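Glutathione S-transferase domain (Xanthobacter autotrophicus, PDB 4HZ2) binds glutathione and probably acts as a glutathione S-transferase. Local coordinates at residues E87-L92 against D180-A185. Sequence-based numbering, arbitrary orientation. Where two conformers were deposited one is given.
Sequences ESNAIL and DLALFA. With GSH (glutathione), chain F.
L92 and A182 make the tight part of this interface: L92 CD1 lies 3.7 Å from A182 CB and also approaches A182 CA, so one methyl branch rests directly on the alanine. The other branch packs loosely, L92 CD2 being 4.4 Å from L181 CD1. With CG beside the backbone N (chi1 -75°), the leucine points its CD1 at A182 where the short helix axes, antiparallel but tilted (147°), approach to 10.8 Å. No side faces solvent, all four touching residues being buried. N89 forms a polar flank, its OD1 3.9 Å from A182 CB; its amide is satisfied by K36 at OD1 and by E119 at ND2. At the start of helix 88-96, E87 and S88 supply three of glutathione's hydrogen bonds, with S55, V74 and Q120 adding others. S88 N meets GSH O11 almost straight (169°). S88 OG meets GSH O12 at 2.8 Å. E87 OE1 accepts from GSH N1 at 2.6 Å; an alanine here would probably leave that amino group without acceptor or counter-charge, its end of the ligand less firmly fixed. The pairing joins the thioredoxin-like N-terminal domain to the all-helical C-terminal domain, with glutathione's gamma-glutamyl end held at a helix start, as in the glutathione site of the glutathione S-transferase fold.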
ATOM      1  N   GLU B  87       3.768   4.260  -8.932  1.00 16.55           N
ATOM      2  CA  GLU B  87       3.404   3.244  -7.920  1.00 17.53           C
ATOM      3  C   GLU B  87       3.532   1.834  -8.484  1.00 15.00           C
ATOM      4  O   GLU B  87       2.691   1.365  -9.264  1.00 16.97           O
ATOM      5  CB  GLU B  87       2.009   3.468  -7.298  1.00 16.59           C
ATOM      6  CG  GLU B  87       1.945   4.711  -6.429  1.00 18.50           C
ATOM      7  CD  GLU B  87       2.869   4.581  -5.227  1.00 22.64           C
ATOM      8  OE1 GLU B  87       2.960   3.442  -4.674  1.00 23.15           O
ATOM      9  OE2 GLU B  87       3.494   5.591  -4.831  1.00 25.12           O
ATOM     10  N   SER B  88       4.571   1.130  -8.063  1.00 13.50           N
ATOM     11  CA  SER B  88       4.869  -0.166  -8.660  1.00 15.38           C
ATOM     12  C   SER B  88       3.685  -1.125  -8.663  1.00 14.28           C
ATOM     13  O   SER B  88       3.519  -1.873  -9.616  1.00 15.15           O
ATOM     14  CB  SER B  88       6.111  -0.812  -8.019  1.00 14.19           C
ATOM     15  OG  SER B  88       5.872  -1.105  -6.658  1.00 16.32           O
ATOM     16  N   ASN B  89       2.898  -1.164  -7.582  1.00 14.79           N
ATOM     17  CA  ASN B  89       1.804  -2.120  -7.557  1.00 13.61           C
ATOM     18  C   ASN B  89       0.630  -1.677  -8.458  1.00 14.69           C
ATOM     19  O   ASN B  89      -0.134  -2.524  -8.986  1.00 14.93           O
ATOM     20  CB  ASN B  89       1.345  -2.400  -6.129  1.00 15.98           C
ATOM     21  CG  ASN B  89       2.354  -3.256  -5.329  1.00 15.02           C
ATOM     22  OD1 ASN B  89       3.389  -3.676  -5.838  1.00 15.41           O
ATOM     23  ND2 ASN B  89       2.023  -3.524  -4.077  1.00 19.59           N
ATOM     24  N   ALA B  90       0.481  -0.361  -8.640  1.00 13.70           N
ATOM     25  CA  ALA B  90      -0.489   0.178  -9.632  1.00 15.25           C
ATOM     26  C   ALA B  90      -0.011  -0.134 -11.037  1.00 15.73           C
ATOM     27  O   ALA B  90      -0.821  -0.436 -11.910  1.00 15.95           O
ATOM     28  CB  ALA B  90      -0.672   1.695  -9.458  1.00 15.40           C
ATOM     29  N   ILE B  91       1.300  -0.093 -11.261  1.00 14.50           N
ATOM     30  CA  ILE B  91       1.857  -0.474 -12.586  1.00 14.52           C
ATOM     31  C   ILE B  91       1.604  -1.972 -12.858  1.00 15.16           C
ATOM     32  O   ILE B  91       1.243  -2.385 -13.965  1.00 16.29           O
ATOM     33  CB  ILE B  91       3.350  -0.127 -12.664  1.00 14.32           C
ATOM     34  CG1 ILE B  91       3.505   1.399 -12.690  1.00 18.25           C
ATOM     35  CG2 ILE B  91       4.023  -0.757 -13.897  1.00 18.62           C
ATOM     36  CD1 ILE B  91       4.887   1.904 -12.311  1.00 20.79           C
ATOM     37  N   LEU B  92       1.748  -2.812 -11.827  1.00 13.00           N
ATOM     38  CA  LEU B  92       1.420  -4.221 -12.002  1.00 12.77           C
ATOM     39  C   LEU B  92      -0.043  -4.392 -12.386  1.00 14.04           C
ATOM     40  O   LEU B  92      -0.357  -5.144 -13.298  1.00 15.38           O
ATOM     41  CB  LEU B  92       1.652  -5.013 -10.706  1.00 14.07           C
ATOM     42  CG  LEU B  92       3.101  -5.353 -10.266  1.00 16.18           C
ATOM     43  CD1 LEU B  92       3.186  -5.954  -8.846  1.00 16.34           C
ATOM     44  CD2 LEU B  92       3.832  -6.218 -11.331  1.00 17.51           C
ATOM     45  N   ASP B 180       1.928 -12.803  -6.511  1.00 15.23           N
ATOM     46  CA  ASP B 180       3.221 -13.480  -6.377  1.00 14.30           C
ATOM     47  C   ASP B 180       4.357 -12.570  -6.837  1.00 12.69           C
ATOM     48  O   ASP B 180       5.405 -12.500  -6.203  1.00 15.73           O
ATOM     49  CB  ASP B 180       3.266 -14.822  -7.111  1.00 15.46           C
ATOM     50  CG  ASP B 180       2.121 -15.723  -6.722  1.00 14.12           C
ATOM     51  OD1 ASP B 180       2.169 -16.382  -5.638  1.00 16.94           O
ATOM     52  OD2 ASP B 180       1.111 -15.733  -7.447  1.00 17.59           O
ATOM     53  N   LEU B 181       4.180 -11.889  -7.976  1.00 15.83           N
ATOM     54  CA  LEU B 181       5.228 -10.987  -8.463  1.00 16.02           C
ATOM     55  C   LEU B 181       5.553  -9.888  -7.432  1.00 15.37           C
ATOM     56  O   LEU B 181       6.729  -9.633  -7.157  1.00 14.80           O
ATOM     57  CB  LEU B 181       4.835 -10.341  -9.807  1.00 16.08           C
ATOM     58  CG  LEU B 181       4.596 -11.262 -11.010  1.00 16.15           C
ATOM     59  CD1 LEU B 181       4.314 -10.470 -12.298  1.00 17.98           C
ATOM     60  CD2 LEU B 181       5.798 -12.191 -11.206  1.00 19.53           C
ATOM     61  N   ALA B 182       4.511  -9.262  -6.865  1.00 13.93           N
ATOM     62  CA  ALA B 182       4.713  -8.155  -5.950  1.00 13.81           C
ATOM     63  C   ALA B 182       5.535  -8.572  -4.728  1.00 12.06           C
ATOM     64  O   ALA B 182       6.394  -7.818  -4.283  1.00 15.80           O
ATOM     65  CB  ALA B 182       3.399  -7.513  -5.504  1.00 15.14           C
ATOM     66  N   LEU B 183       5.265  -9.764  -4.187  1.00 13.80           N
ATOM     67  CA  LEU B 183       5.988 -10.224  -2.986  0.50 14.59           C
ATOM     68  C   LEU B 183       7.312 -10.908  -3.338  1.00 14.75           C
ATOM     69  O   LEU B 183       8.228 -10.977  -2.497  1.00 16.12           O
ATOM     70  CB  LEU B 183       5.092 -11.095  -2.093  0.50 16.07           C
ATOM     71  CG  LEU B 183       4.107 -10.210  -1.290  0.50 13.50           C
ATOM     72  CD1 LEU B 183       2.790 -10.902  -0.984  0.50 18.51           C
ATOM     73  CD2 LEU B 183       4.737  -9.629  -0.027  0.50  8.43           C
ATOM     74  N   PHE B 184       7.436 -11.381  -4.579  1.00 15.46           N
ATOM     75  CA  PHE B 184       8.683 -11.995  -5.020  1.00 15.21           C
ATOM     76  C   PHE B 184       9.782 -10.938  -5.168  1.00 14.10           C
ATOM     77  O   PHE B 184      10.961 -11.202  -4.891  1.00 15.86           O
ATOM     78  CB  PHE B 184       8.464 -12.747  -6.323  1.00 17.69           C
ATOM     79  CG  PHE B 184       9.687 -13.437  -6.864  1.00 15.46           C
ATOM     80  CD1 PHE B 184       9.949 -14.766  -6.537  1.00 17.46           C
ATOM     81  CD2 PHE B 184      10.573 -12.765  -7.741  1.00 13.78           C
ATOM     82  CE1 PHE B 184      11.038 -15.421  -7.080  1.00 18.25           C
ATOM     83  CE2 PHE B 184      11.665 -13.426  -8.277  1.00 15.23           C
ATOM     84  CZ  PHE B 184      11.904 -14.751  -7.932  1.00 15.50           C
ATOM     85  N   ALA B 185       9.381  -9.731  -5.590  1.00 14.23           N
ATOM     86  CA  ALA B 185      10.316  -8.658  -5.936  1.00 16.58           C
ATOM     87  C   ALA B 185      11.443  -8.526  -4.910  1.00 15.69           C
ATOM     88  O   ALA B 185      12.615  -8.549  -5.271  1.00 16.76           O
ATOM     89  CB  ALA B 185       9.552  -7.335  -6.092  1.00 17.42           C
TER
HETATM   90  N1  GSH F 301       4.968   2.964  -3.043  1.00 21.93           N
HETATM   91  CA1 GSH F 301       6.112   3.124  -4.008  1.00 20.80           C
HETATM   92  C1  GSH F 301       6.095   2.040  -5.062  1.00 19.15           C
HETATM   93  O11 GSH F 301       6.359   2.349  -6.257  1.00 20.42           O
HETATM   94  O12 GSH F 301       5.832   0.845  -4.707  1.00 20.79           O
HETATM   95  CB1 GSH F 301       7.462   3.105  -3.299  1.00 25.64           C
HETATM   96  CG1 GSH F 301       8.554   3.281  -4.335  1.00 24.19           C
HETATM   97  CD1 GSH F 301       9.872   3.682  -3.714  1.00 19.42           C
HETATM   98  OE1 GSH F 301      10.021   3.652  -2.490  1.00 29.35           O
HETATM   99  N2  GSH F 301      10.836   4.040  -4.583  1.00 25.81           N
HETATM  100  CA2 GSH F 301      12.181   4.393  -4.128  1.00 32.67           C
HETATM  101  C2  GSH F 301      12.486   5.836  -4.431  1.00 26.39           C
HETATM  102  O2  GSH F 301      12.141   6.341  -5.519  1.00 27.28           O
HETATM  103  CB2 GSH F 301      13.203   3.355  -4.672  1.00 51.27           C
HETATM  104  SG2 GSH F 301      12.791   1.577  -4.377  1.00 48.25           S
HETATM  105  N3  GSH F 301      13.129   6.544  -3.495  1.00 39.84           N
HETATM  106  CA3 GSH F 301      12.773   7.926  -3.182  1.00 54.29           C
HETATM  107  C3  GSH F 301      13.828   8.955  -3.530  1.00 98.86           C
HETATM  108  O31 GSH F 301      13.533  10.171  -3.425  1.00 80.65           O
HETATM  109  O32 GSH F 301      14.953   8.561  -3.907  1.00 78.97           O